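Local structure of uncharacterized protein (Legionella pneumophila subsp. pneumophila, 5DGG) at residues E41-D46 / I55-G60; T120-P125 / G133-A138; I159-N164 / D169-M174. The protein probably acts as a ubiquitin-specific protease of the CA peptidase clan, with this chain forming the central, LupA-type domain of a longer protein. All blocks are in the same frame, centred on the assembly; numbering follows the deposited sequence. Where two conformers were deposited one is given.

Contact 1. Residues E41-D46 / I55-G60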
ATOM      1  N   GLU A  41       8.490 -16.037   2.572  1.00 34.46           N
ATOM      2  CA  GLU A  41       8.386 -16.727   3.847  1.00 36.50           C
ATOM      3  C   GLU A  41       7.714 -15.845   4.897  1.00 35.32           C
ATOM      4  O   GLU A  41       6.847 -16.298   5.668  1.00 33.22           O
ATOM      5  CB  GLU A  41       9.740 -17.285   4.282  1.00 42.70           C
ATOM      6  CG  GLU A  41      10.091 -18.564   3.482  1.00 47.58           C
ATOM      7  CD  GLU A  41      11.315 -19.297   3.987  1.00 55.42           C
ATOM      8  OE1 GLU A  41      12.405 -18.779   3.734  1.00 60.23           O
ATOM      9  OE2 GLU A  41      11.206 -20.400   4.603  1.00 68.01           O
ATOM     10  N   THR A  42       8.079 -14.585   4.890  1.00 33.63           N
ATOM     11  CA  THR A  42       7.445 -13.618   5.778  0.60 35.02           C
ATOM     12  C   THR A  42       5.973 -13.420   5.408  1.00 30.54           C
ATOM     13  O   THR A  42       5.106 -13.439   6.282  1.00 30.22           O
ATOM     14  CB  THR A  42       8.208 -12.281   5.865  0.60 37.29           C
ATOM     15  OG1 THR A  42       7.564 -11.432   6.814  0.60 42.58           O
ATOM     16  CG2 THR A  42       8.245 -11.547   4.544  0.60 37.81           C
ATOM     17  N   LEU A  43       5.677 -13.313   4.137  1.00 28.48           N
ATOM     18  CA  LEU A  43       4.305 -13.070   3.735  1.00 29.58           C
ATOM     19  C   LEU A  43       3.460 -14.349   3.998  1.00 29.35           C
ATOM     20  O   LEU A  43       2.327 -14.274   4.515  1.00 29.00           O
ATOM     21  CB  LEU A  43       4.276 -12.587   2.275  1.00 30.28           C
ATOM     22  CG  LEU A  43       2.910 -12.497   1.612  1.00 29.72           C
ATOM     23  CD1 LEU A  43       2.072 -11.417   2.247  1.00 29.70           C
ATOM     24  CD2 LEU A  43       3.060 -12.241   0.118  1.00 31.02           C
ATOM     25  N   ALA A  44       4.030 -15.526   3.746  1.00 28.36           N
ATOM     26  CA  ALA A  44       3.297 -16.771   3.987  1.00 28.90           C
ATOM     27  C   ALA A  44       3.033 -16.915   5.486  1.00 28.90           C
ATOM     28  O   ALA A  44       1.908 -17.218   5.925  1.00 27.52           O
ATOM     29  CB  ALA A  44       4.074 -17.960   3.465  1.00 30.98           C
ATOM     30  N   SER A  45       4.041 -16.617   6.291  1.00 28.61           N
ATOM     31  CA  SER A  45       3.847 -16.698   7.717  1.00 31.18           C
ATOM     32  C   SER A  45       2.672 -15.830   8.210  1.00 30.36           C
ATOM     33  O   SER A  45       1.884 -16.263   9.035  1.00 31.09           O
ATOM     34  CB  SER A  45       5.110 -16.314   8.440  1.00 33.22           C
ATOM     35  OG  SER A  45       4.790 -16.254   9.792  1.00 43.45           O
ATOM     36  N   ASP A  46       2.564 -14.613   7.694  1.00 27.00           N
ATOM     37  CA  ASP A  46       1.484 -13.685   8.044  1.00 27.02           C
ATOM     38  C   ASP A  46       0.143 -14.122   7.447  1.00 26.94           C
ATOM     39  O   ASP A  46      -0.881 -14.073   8.125  1.00 27.48           O
ATOM     40  CB  ASP A  46       1.834 -12.292   7.541  1.00 27.96           C
ATOM     41  CG  ASP A  46       2.983 -11.665   8.304  1.00 31.58           C
ATOM     42  OD1 ASP A  46       3.252 -12.070   9.458  1.00 32.63           O
ATOM     43  OD2 ASP A  46       3.583 -10.749   7.745  1.00 32.72           O
ATOM     44  N   ILE A  55      -2.940  -7.310   5.649  1.00 20.99           N
ATOM     45  CA  ILE A  55      -1.550  -7.192   5.183  1.00 19.98           C
ATOM     46  C   ILE A  55      -1.511  -6.130   4.090  1.00 19.57           C
ATOM     47  O   ILE A  55      -2.238  -6.261   3.131  1.00 19.98           O
ATOM     48  CB  ILE A  55      -1.015  -8.525   4.638  1.00 20.40           C
ATOM     49  CG1 ILE A  55      -1.127  -9.630   5.686  1.00 21.70           C
ATOM     50  CG2 ILE A  55       0.435  -8.330   4.268  1.00 21.16           C
ATOM     51  CD1 ILE A  55      -0.819 -11.049   5.259  1.00 22.45           C
ATOM     52  N   MET A  56      -0.708  -5.078   4.272  1.00 18.83           N
ATOM     53  CA  MET A  56      -0.491  -4.043   3.279  1.00 19.41           C
ATOM     54  C   MET A  56       0.894  -4.168   2.634  1.00 19.67           C
ATOM     55  O   MET A  56       1.906  -4.413   3.306  1.00 20.67           O
ATOM     56  CB  MET A  56      -0.547  -2.652   3.879  1.00 20.32           C
ATOM     57  CG  MET A  56      -1.641  -2.368   4.873  1.00 23.98           C
ATOM     58  SD  MET A  56      -1.626  -0.567   5.050  1.00 26.71           S
ATOM     59  CE  MET A  56      -2.971  -0.467   6.156  1.00 29.34           C
ATOM     60  N   ILE A  57       0.981  -3.898   1.360  1.00 19.56           N
ATOM     61  CA  ILE A  57       2.302  -3.889   0.689  1.00 19.97           C
ATOM     62  C   ILE A  57       2.425  -2.702  -0.213  1.00 19.68           C
ATOM     63  O   ILE A  57       1.617  -2.538  -1.113  1.00 20.37           O
ATOM     64  CB  ILE A  57       2.558  -5.178  -0.172  1.00 20.83           C
ATOM     65  CG1 ILE A  57       2.117  -6.439   0.559  1.00 22.88           C
ATOM     66  CG2 ILE A  57       4.051  -5.241  -0.547  1.00 21.42           C
ATOM     67  CD1 ILE A  57       2.367  -7.748  -0.195  1.00 24.61           C
ATOM     68  N   PRO A  58       3.439  -1.843  -0.005  1.00 20.27           N
ATOM     69  CA  PRO A  58       3.677  -0.853  -1.018  1.00 21.27           C
ATOM     70  C   PRO A  58       4.509  -1.408  -2.160  1.00 20.96           C
ATOM     71  O   PRO A  58       5.561  -1.970  -1.926  1.00 24.94           O
ATOM     72  CB  PRO A  58       4.408   0.255  -0.266  1.00 21.72           C
ATOM     73  CG  PRO A  58       5.079  -0.463   0.902  1.00 21.29           C
ATOM     74  CD  PRO A  58       4.456  -1.805   1.064  1.00 21.49           C
ATOM     75  N   VAL A  59       4.039  -1.280  -3.386  1.00 19.97           N
ATOM     76  CA  VAL A  59       4.702  -1.938  -4.517  1.00 21.17           C
ATOM     77  C   VAL A  59       5.188  -0.902  -5.520  1.00 22.84           C
ATOM     78  O   VAL A  59       4.410  -0.124  -6.070  1.00 23.28           O
ATOM     79  CB  VAL A  59       3.791  -2.934  -5.223  1.00 21.44           C
ATOM     80  CG1 VAL A  59       4.496  -3.613  -6.386  1.00 22.19           C
ATOM     81  CG2 VAL A  59       3.291  -3.973  -4.242  1.00 21.82           C
ATOM     82  N   GLY A  60       6.489  -0.901  -5.735  1.00 25.85           N
ATOM     83  CA  GLY A  60       7.088  -0.029  -6.710  1.00 26.38           C
ATOM     84  C   GLY A  60       8.021  -0.774  -7.630  1.00 29.34           C
ATOM     85  O   GLY A  60       7.806  -1.917  -7.919  1.00 29.48           O
TER

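Contact 2. Residues T120-P125 / G133-A138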
ATOM      1  N   THR A 120      -8.715  -0.315  -7.349  1.00 23.62           N
ATOM      2  CA  THR A 120      -9.191   0.970  -6.832  1.00 25.01           C
ATOM      3  C   THR A 120      -8.254   2.101  -7.224  1.00 23.84           C
ATOM      4  O   THR A 120      -7.111   1.893  -7.610  1.00 22.61           O
ATOM      5  CB  THR A 120      -9.309   0.981  -5.291  1.00 25.48           C
ATOM      6  OG1 THR A 120      -8.035   0.675  -4.765  1.00 23.35           O
ATOM      7  CG2 THR A 120     -10.329  -0.039  -4.791  1.00 27.09           C
ATOM      8  N   GLY A 121      -8.769   3.310  -7.126  1.00 24.08           N
ATOM      9  CA  GLY A 121      -7.957   4.538  -7.226  1.00 24.58           C
ATOM     10  C   GLY A 121      -8.507   5.585  -6.239  1.00 25.50           C
ATOM     11  O   GLY A 121      -9.466   5.342  -5.557  1.00 26.90           O
ATOM     12  N   PRO A 122      -7.885   6.756  -6.159  1.00 26.56           N
ATOM     13  CA  PRO A 122      -8.319   7.758  -5.224  1.00 28.75           C
ATOM     14  C   PRO A 122      -9.484   8.611  -5.706  1.00 29.45           C
ATOM     15  O   PRO A 122      -9.781   8.651  -6.883  1.00 29.86           O
ATOM     16  CB  PRO A 122      -7.066   8.653  -5.056  1.00 29.41           C
ATOM     17  CG  PRO A 122      -6.390   8.542  -6.373  1.00 29.23           C
ATOM     18  CD  PRO A 122      -6.691   7.169  -6.912  1.00 27.46           C
ATOM     19  N   LYS A 123     -10.097   9.309  -4.772  1.00 31.35           N
ATOM     20  CA  LYS A 123     -11.162  10.288  -5.094  1.00 32.79           C
ATOM     21  C   LYS A 123     -10.638  11.396  -5.986  1.00 33.03           C
ATOM     22  O   LYS A 123     -11.317  11.800  -6.933  1.00 33.00           O
ATOM     23  CB  LYS A 123     -11.709  10.919  -3.833  1.00 34.76           C
ATOM     24  CG  LYS A 123     -12.411   9.936  -2.923  1.00 38.13           C
ATOM     25  CD  LYS A 123     -13.126  10.640  -1.771  1.00 43.49           C
ATOM     26  CE  LYS A 123     -14.088   9.663  -1.107  1.00 45.65           C
ATOM     27  NZ  LYS A 123     -14.315  10.004   0.319  1.00 48.57           N
ATOM     28  N   HIS A 124      -9.423  11.871  -5.706  1.00 31.51           N
ATOM     29  CA  HIS A 124      -8.868  13.034  -6.428  1.00 32.75           C
ATOM     30  C   HIS A 124      -7.478  12.742  -7.033  1.00 31.81           C
ATOM     31  O   HIS A 124      -6.447  13.282  -6.596  1.00 32.74           O
ATOM     32  CB  HIS A 124      -8.816  14.270  -5.499  1.00 32.95           C
ATOM     33  CG  HIS A 124     -10.038  14.459  -4.657  1.00 32.79           C
ATOM     34  ND1 HIS A 124     -11.222  14.959  -5.144  1.00 36.01           N
ATOM     35  CD2 HIS A 124     -10.254  14.212  -3.345  1.00 34.76           C
ATOM     36  CE1 HIS A 124     -12.119  15.008  -4.175  1.00 34.64           C
ATOM     37  NE2 HIS A 124     -11.547  14.583  -3.067  1.00 35.28           N
ATOM     38  N   PRO A 125      -7.436  11.898  -8.067  1.00 32.24           N
ATOM     39  CA  PRO A 125      -6.154  11.541  -8.653  1.00 33.98           C
ATOM     40  C   PRO A 125      -5.527  12.736  -9.342  1.00 35.77           C
ATOM     41  O   PRO A 125      -6.253  13.610  -9.831  1.00 35.48           O
ATOM     42  CB  PRO A 125      -6.524  10.495  -9.693  1.00 34.17           C
ATOM     43  CG  PRO A 125      -7.931  10.792 -10.041  1.00 34.20           C
ATOM     44  CD  PRO A 125      -8.554  11.268  -8.770  1.00 33.70           C
ATOM     45  N   GLY A 133       3.905   7.879  -4.957  1.00 24.99           N
ATOM     46  CA  GLY A 133       4.343   7.542  -3.604  1.00 25.04           C
ATOM     47  C   GLY A 133       3.502   8.196  -2.539  1.00 25.85           C
ATOM     48  O   GLY A 133       3.111   7.561  -1.547  1.00 25.01           O
ATOM     49  N   ASP A 134       3.265   9.497  -2.739  1.00 26.80           N
ATOM     50  CA  ASP A 134       2.489  10.290  -1.820  1.00 27.93           C
ATOM     51  C   ASP A 134       1.071   9.756  -1.688  1.00 25.63           C
ATOM     52  O   ASP A 134       0.542   9.588  -0.573  1.00 25.19           O
ATOM     53  CB  ASP A 134       2.440  11.762  -2.309  1.00 28.45           C
ATOM     54  CG  ASP A 134       3.841  12.337  -2.587  1.00 30.85           C
ATOM     55  OD1 ASP A 134       4.522  11.936  -3.584  1.00 30.51           O
ATOM     56  OD2 ASP A 134       4.250  13.219  -1.795  1.00 34.25           O
ATOM     57  N   PHE A 135       0.433   9.559  -2.822  1.00 24.64           N
ATOM     58  CA  PHE A 135      -0.892   8.937  -2.838  1.00 24.96           C
ATOM     59  C   PHE A 135      -0.893   7.577  -2.159  1.00 23.83           C
ATOM     60  O   PHE A 135      -1.795   7.291  -1.371  1.00 24.38           O
ATOM     61  CB  PHE A 135      -1.439   8.792  -4.277  1.00 25.62           C
ATOM     62  CG  PHE A 135      -2.079  10.059  -4.839  1.00 25.38           C
ATOM     63  CD1 PHE A 135      -3.421  10.282  -4.689  1.00 25.77           C
ATOM     64  CD2 PHE A 135      -1.333  10.999  -5.546  1.00 26.25           C
ATOM     65  CE1 PHE A 135      -4.014  11.434  -5.183  1.00 25.98           C
ATOM     66  CE2 PHE A 135      -1.905  12.151  -6.052  1.00 25.71           C
ATOM     67  CZ  PHE A 135      -3.251  12.368  -5.869  1.00 27.09           C
ATOM     68  N   THR A 136       0.084   6.724  -2.469  1.00 22.20           N
ATOM     69  CA  THR A 136       0.083   5.384  -1.932  1.00 21.78           C
ATOM     70  C   THR A 136       0.310   5.403  -0.398  1.00 23.59           C
ATOM     71  O   THR A 136      -0.345   4.650   0.348  1.00 22.77           O
ATOM     72  CB  THR A 136       1.119   4.502  -2.712  1.00 22.33           C
ATOM     73  OG1 THR A 136       0.641   4.319  -4.053  1.00 22.01           O
ATOM     74  CG2 THR A 136       1.269   3.185  -2.041  1.00 21.58           C
ATOM     75  N   CYS A 137       1.184   6.288   0.083  1.00 24.76           N
ATOM     76  CA  CYS A 137       1.447   6.420   1.507  1.00 25.53           C
ATOM     77  C   CYS A 137       0.229   6.905   2.241  1.00 25.79           C
ATOM     78  O   CYS A 137      -0.207   6.321   3.277  1.00 25.29           O
ATOM     79  CB  CYS A 137       2.608   7.371   1.779  1.00 29.96           C
ATOM     80  SG  CYS A 137       4.216   6.618   1.555  1.00 35.61           S
ATOM     81  N   ALA A 138      -0.406   7.934   1.676  1.00 25.86           N
ATOM     82  CA  ALA A 138      -1.574   8.505   2.316  1.00 25.00           C
ATOM     83  C   ALA A 138      -2.751   7.539   2.269  1.00 25.04           C
ATOM     84  O   ALA A 138      -3.507   7.400   3.238  1.00 24.02           O
ATOM     85  CB  ALA A 138      -1.953   9.820   1.676  1.00 27.46           C
TER

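Contact 3. Residues I159-N164 / D169-M174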
ATOM      1  N   ILE A 159      -4.350  11.463   5.710  1.00 28.49           N
ATOM      2  CA  ILE A 159      -5.643  10.956   5.312  1.00 27.91           C
ATOM      3  C   ILE A 159      -6.588  12.067   4.871  1.00 30.03           C
ATOM      4  O   ILE A 159      -7.270  11.933   3.869  1.00 28.58           O
ATOM      5  CB  ILE A 159      -6.316  10.200   6.461  1.00 28.46           C
ATOM      6  CG1 ILE A 159      -5.552   8.916   6.750  1.00 29.43           C
ATOM      7  CG2 ILE A 159      -7.767   9.905   6.133  1.00 29.09           C
ATOM      8  CD1 ILE A 159      -5.928   8.264   8.066  1.00 30.33           C
ATOM      9  N   ASP A 160      -6.658  13.132   5.674  1.00 31.83           N
ATOM     10  CA  ASP A 160      -7.601  14.230   5.393  1.00 34.74           C
ATOM     11  C   ASP A 160      -7.144  15.047   4.203  1.00 33.24           C
ATOM     12  O   ASP A 160      -7.970  15.536   3.450  1.00 36.36           O
ATOM     13  CB  ASP A 160      -7.821  15.159   6.607  1.00 37.36           C
ATOM     14  CG  ASP A 160      -8.338  14.412   7.864  1.00 40.16           C
ATOM     15  OD1 ASP A 160      -8.822  13.254   7.761  1.00 39.97           O
ATOM     16  OD2 ASP A 160      -8.208  14.988   8.961  1.00 40.66           O
ATOM     17  N   THR A 161      -5.842  15.195   4.003  1.00 32.44           N
ATOM     18  CA  THR A 161      -5.390  15.869   2.782  1.00 32.09           C
ATOM     19  C   THR A 161      -5.796  15.062   1.547  1.00 31.90           C
ATOM     20  O   THR A 161      -6.444  15.584   0.585  1.00 28.56           O
ATOM     21  CB  THR A 161      -3.897  16.152   2.815  1.00 33.29           C
ATOM     22  OG1 THR A 161      -3.614  16.985   3.949  1.00 34.31           O
ATOM     23  CG2 THR A 161      -3.454  16.853   1.530  1.00 33.82           C
ATOM     24  N   LEU A 162      -5.407  13.793   1.544  1.00 29.65           N
ATOM     25  CA  LEU A 162      -5.771  12.916   0.421  1.00 28.81           C
ATOM     26  C   LEU A 162      -7.258  12.923   0.131  1.00 29.16           C
ATOM     27  O   LEU A 162      -7.688  13.097  -1.021  1.00 29.17           O
ATOM     28  CB  LEU A 162      -5.362  11.473   0.721  1.00 26.87           C
ATOM     29  CG  LEU A 162      -5.891  10.402  -0.264  1.00 26.20           C
ATOM     30  CD1 LEU A 162      -5.220  10.526  -1.590  1.00 26.23           C
ATOM     31  CD2 LEU A 162      -5.609   9.021   0.271  1.00 27.97           C
ATOM     32  N   ASP A 163      -8.058  12.726   1.164  1.00 30.25           N
ATOM     33  CA  ASP A 163      -9.493  12.564   0.962  1.00 33.54           C
ATOM     34  C   ASP A 163     -10.197  13.788   0.403  1.00 35.44           C
ATOM     35  O   ASP A 163     -11.153  13.671  -0.385  1.00 35.68           O
ATOM     36  CB  ASP A 163     -10.158  12.223   2.281  1.00 37.54           C
ATOM     37  CG  ASP A 163     -11.567  11.755   2.094  1.00 40.59           C
ATOM     38  OD1 ASP A 163     -11.763  10.636   1.594  1.00 41.68           O
ATOM     39  OD2 ASP A 163     -12.498  12.517   2.410  1.00 44.13           O
ATOM     40  N   ASN A 164      -9.748  14.969   0.828  1.00 34.50           N
ATOM     41  CA  ASN A 164     -10.419  16.200   0.426  1.00 37.00           C
ATOM     42  C   ASN A 164      -9.768  16.916  -0.702  1.00 38.47           C
ATOM     43  O   ASN A 164     -10.483  17.549  -1.468  1.00 38.22           O
ATOM     44  CB  ASN A 164     -10.569  17.121   1.638  1.00 36.49           C
ATOM     45  CG  ASN A 164     -11.428  16.473   2.702  1.00 37.43           C
ATOM     46  OD1 ASN A 164     -12.622  16.424   2.562  1.00 35.99           O
ATOM     47  ND2 ASN A 164     -10.809  15.893   3.716  1.00 36.20           N
ATOM     48  N   ASP A 169      -2.550  21.704  -5.946  1.00 39.01           N
ATOM     49  CA  ASP A 169      -1.586  22.710  -5.495  1.00 39.62           C
ATOM     50  C   ASP A 169      -0.415  22.055  -4.772  1.00 39.73           C
ATOM     51  O   ASP A 169       0.214  22.680  -3.917  1.00 38.31           O
ATOM     52  CB  ASP A 169      -2.248  23.774  -4.572  1.00 40.40           C
ATOM     53  CG  ASP A 169      -3.133  24.768  -5.325  1.00 41.72           C
ATOM     54  OD1 ASP A 169      -3.333  24.580  -6.549  1.00 40.94           O
ATOM     55  OD2 ASP A 169      -3.633  25.732  -4.670  1.00 40.09           O
ATOM     56  N   ASN A 170      -0.176  20.768  -5.068  1.00 40.74           N
ATOM     57  CA  ASN A 170       0.913  19.999  -4.481  1.00 39.80           C
ATOM     58  C   ASN A 170       0.791  19.914  -2.954  1.00 39.10           C
ATOM     59  O   ASN A 170       1.786  19.743  -2.278  1.00 41.29           O
ATOM     60  CB  ASN A 170       2.252  20.630  -4.896  1.00 42.91           C
ATOM     61  CG  ASN A 170       3.321  19.604  -5.204  1.00 45.68           C
ATOM     62  OD1 ASN A 170       3.045  18.504  -5.714  1.00 46.70           O
ATOM     63  ND2 ASN A 170       4.554  19.944  -4.882  1.00 46.58           N
ATOM     64  N   VAL A 171      -0.427  20.010  -2.415  1.00 38.64           N
ATOM     65  CA  VAL A 171      -0.591  20.038  -0.951  0.70 38.83           C
ATOM     66  C   VAL A 171      -0.299  18.695  -0.290  1.00 37.84           C
ATOM     67  O   VAL A 171       0.155  18.653   0.873  1.00 37.10           O
ATOM     68  CB  VAL A 171      -1.980  20.514  -0.480  0.70 39.56           C
ATOM     69  CG1 VAL A 171      -2.226  21.954  -0.892  0.70 39.69           C
ATOM     70  CG2 VAL A 171      -3.084  19.573  -0.953  0.70 39.19           C
ATOM     71  N   LEU A 172      -0.541  17.591  -1.010  1.00 36.13           N
ATOM     72  CA  LEU A 172      -0.197  16.273  -0.467  1.00 31.72           C
ATOM     73  C   LEU A 172       1.328  16.126  -0.350  1.00 31.83           C
ATOM     74  O   LEU A 172       1.861  15.700   0.689  1.00 32.40           O
ATOM     75  CB  LEU A 172      -0.840  15.163  -1.286  1.00 30.38           C
ATOM     76  CG  LEU A 172      -0.793  13.773  -0.642  1.00 29.31           C
ATOM     77  CD1 LEU A 172      -1.628  13.634   0.661  1.00 29.87           C
ATOM     78  CD2 LEU A 172      -1.232  12.740  -1.678  1.00 29.77           C
ATOM     79  N   ARG A 173       2.050  16.511  -1.378  1.00 33.20           N
ATOM     80  CA  ARG A 173       3.517  16.568  -1.298  1.00 36.38           C
ATOM     81  C   ARG A 173       4.023  17.485  -0.172  1.00 39.75           C
ATOM     82  O   ARG A 173       4.980  17.142   0.545  1.00 37.56           O
ATOM     83  CB  ARG A 173       4.105  16.964  -2.644  1.00 38.82           C
ATOM     84  CG  ARG A 173       5.619  17.185  -2.681  1.00 39.95           C
ATOM     85  CD  ARG A 173       6.451  16.007  -2.152  1.00 41.06           C
ATOM     86  NE  ARG A 173       6.285  14.730  -2.868  1.00 38.69           N
ATOM     87  CZ  ARG A 173       7.034  14.314  -3.875  1.00 40.52           C
ATOM     88  NH1 ARG A 173       8.017  15.087  -4.342  1.00 42.71           N
ATOM     89  NH2 ARG A 173       6.803  13.125  -4.455  1.00 38.57           N
ATOM     90  N   MET A 174       3.341  18.606   0.058  1.00 41.50           N
ATOM     91  CA  MET A 174       3.716  19.425   1.196  1.00 46.17           C
ATOM     92  C   MET A 174       3.475  18.719   2.526  1.00 44.72           C
ATOM     93  O   MET A 174       4.321  18.804   3.411  1.00 45.41           O
ATOM     94  CB  MET A 174       3.001  20.767   1.197  1.00 54.20           C
ATOM     95  CG  MET A 174       3.898  21.848   1.778  1.00 63.25           C
ATOM     96  SD  MET A 174       3.048  22.964   2.887  1.00 77.20           S
ATOM     97  CE  MET A 174       4.060  24.437   2.641  1.00 76.22           C
TER

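Contact 1. Residues E41-D46 / I55-G60
This contact belongs to the beta-alpha-beta unit of strand 22-29, helix 33-47 and strand 54-60, whose two strands are parallel neighbours in the sheet. It packs residues 41-46 of the helix on residues 55-60 of the second strand. Leu43 and Asp46 of the helix meet Ile55 and Ile57 of the strand. The two short axes run close to antiparallel, at 155°, and come within 10.7 Å. The backbones are nearest at the end of the helix segment, where Asp46 faces Ile55. No hydrogen bond joins the two segments, and the contact is largely apolar. Leu43 holds its CG anti to the backbone N (chi1 170°), which carries its methyl CD1 forward to the strand. There CD1 sits 4.0 Å from Ile55 CG2, and the two side chains pass each other at a slant. The same methyl reaches 4.4 Å from Ile57 CD1, so one branch of Leu43 touches two strand residues. Ile55 uses both of its branches. Its CG2 takes Leu43, while its CD1 lies 3.7 Å from Asp46 CB. Asp46 thus contributes its CB to the packing, and its backbone O accepts a hydrogen bond from Lys71 NZ. Strand 54-60 is flanked by strands 22-29 and 65-70. Met25 of strand 22-29 touches Leu43, Asp46 and Ile55. Leu104 and Cys108 of helix 98-108 also pack on Leu43, so the leucine lies between the sheet and a second helix.

Contact 2. Residues T120-P125 / G133-A138
Phe135 and Pro122 cross at about a right angle. Phe135 stands on the helix at 133-138 and points its ring at the loop of residues 120-125. The proline brings its CB and CG obliquely to the CD1-CE1 bond of that ring. Pro122 CG lies 3.8 Å from Phe135 CD1 and 3.9 Å from Phe135 CE1, so the contact is spread over two neighbouring ring carbons. A second partner comes in a different way. The carbonyl O of His124 sits at the ring edge, near the ring plane, and is 3.4 Å from both Phe135 CE1 and Phe135 CZ. The slightly positive rim of a phenyl ring suits such an oxygen. Pro125 CA adds an oblique contact of 4.1 Å to Phe135 CE1. Phe135 CG lies anti to its own carbonyl carbon (chi1 -82°), and this sends the ring out from the helix to the loop. No hydrogen bond crosses between the segments. The His124 imidazole turns away from the helix segment. Lys123 CB lies over one face of the His124 ring, 3.6 Å above the plane and offset toward the rim. The loop follows strand 115-120, an outermost strand of the sheet in this chain, and leads to helix 132-146. Phe86 of strand 81-86 touches Pro122. From helix 156-165, Leu162 packs on Phe135. The carboxylate of Asp163 forms a salt bridge with Lys123 NZ, and its backbone O accepts a weak hydrogen bond from His124 NE2.

Contact 3. Residues I159-N164 / D169-M174
The backbones of 159-164 and 169-174 come nearest at Thr161 and Leu172, whose CA atoms are 6.1 Å apart. Residues 159-164 are helical throughout. In the other segment the helix begins at Val171, and Asn170 is its N-cap residue, though its side chain makes no capping bond. Asn170 and Asp169 both have positive phi, in the left-handed helical region. No hydrogen bond crosses between the segments, so the contact rests on side-chain packing. Thr161 and Leu172 carry much of it. With OG1 beside the backbone N (chi1 -59°), CG2 of Thr161 stands anti to that N and turns to the second helix, where it sits 3.8 Å from Leu172 CD1. The apolar atoms of Thr161, CG2 and CB, meet the partner helix, while its hydroxyl is hydrogen-bonded to Ile157 O inside its own helix. Leu172 extends its CD1 over the first helix as well. That methyl is 3.9 Å from the backbone N of Leu162 and 4.3 Å from Leu162 CB. Val171 touches Thr161 in the conformer given, but a second conformer was deposited, so this touch is less certain. Helices 156-165 and 171-183 are consecutive helices joined by a short turn. OD1 of Asn167 in that turn accepts a hydrogen bond from Arg173 N. Within the first segment, Asn164 ND2 donates to Asp160 O at 2.9 Å, with an N-H...O angle of 158°. The donor lies in the carbonyl plane, on a lone pair, and the same oxygen also takes the backbone N of Asn164. Leu162 packs on Ala138 and Tyr139 of helix 132-146. Arg173 forms a salt bridge with Asp134 of that helix.

Overall arrangement
The three contacts come in series along the chain. Contact 1 closes before contact 2 opens, and contact 2 closes before contact 3 opens. Contact 1 lies on the opposite side of the chain's centre from the other two. Its centre is about 20 Å from that of contact 2 and about 27 Å from that of contact 3, and it touches neither. Contact 2 joins the loop after strand 115-120 to helix 132-146. Contact 3 joins helices 156-165 and 171-183. Their centres are about 10 Å apart, and the salt bridges Asp134-Arg173 and Lys123-Asp163 link them. The LupA-type domain thus has a helix packed on its mixed sheet on one side and a charge-paired helix cluster on the other.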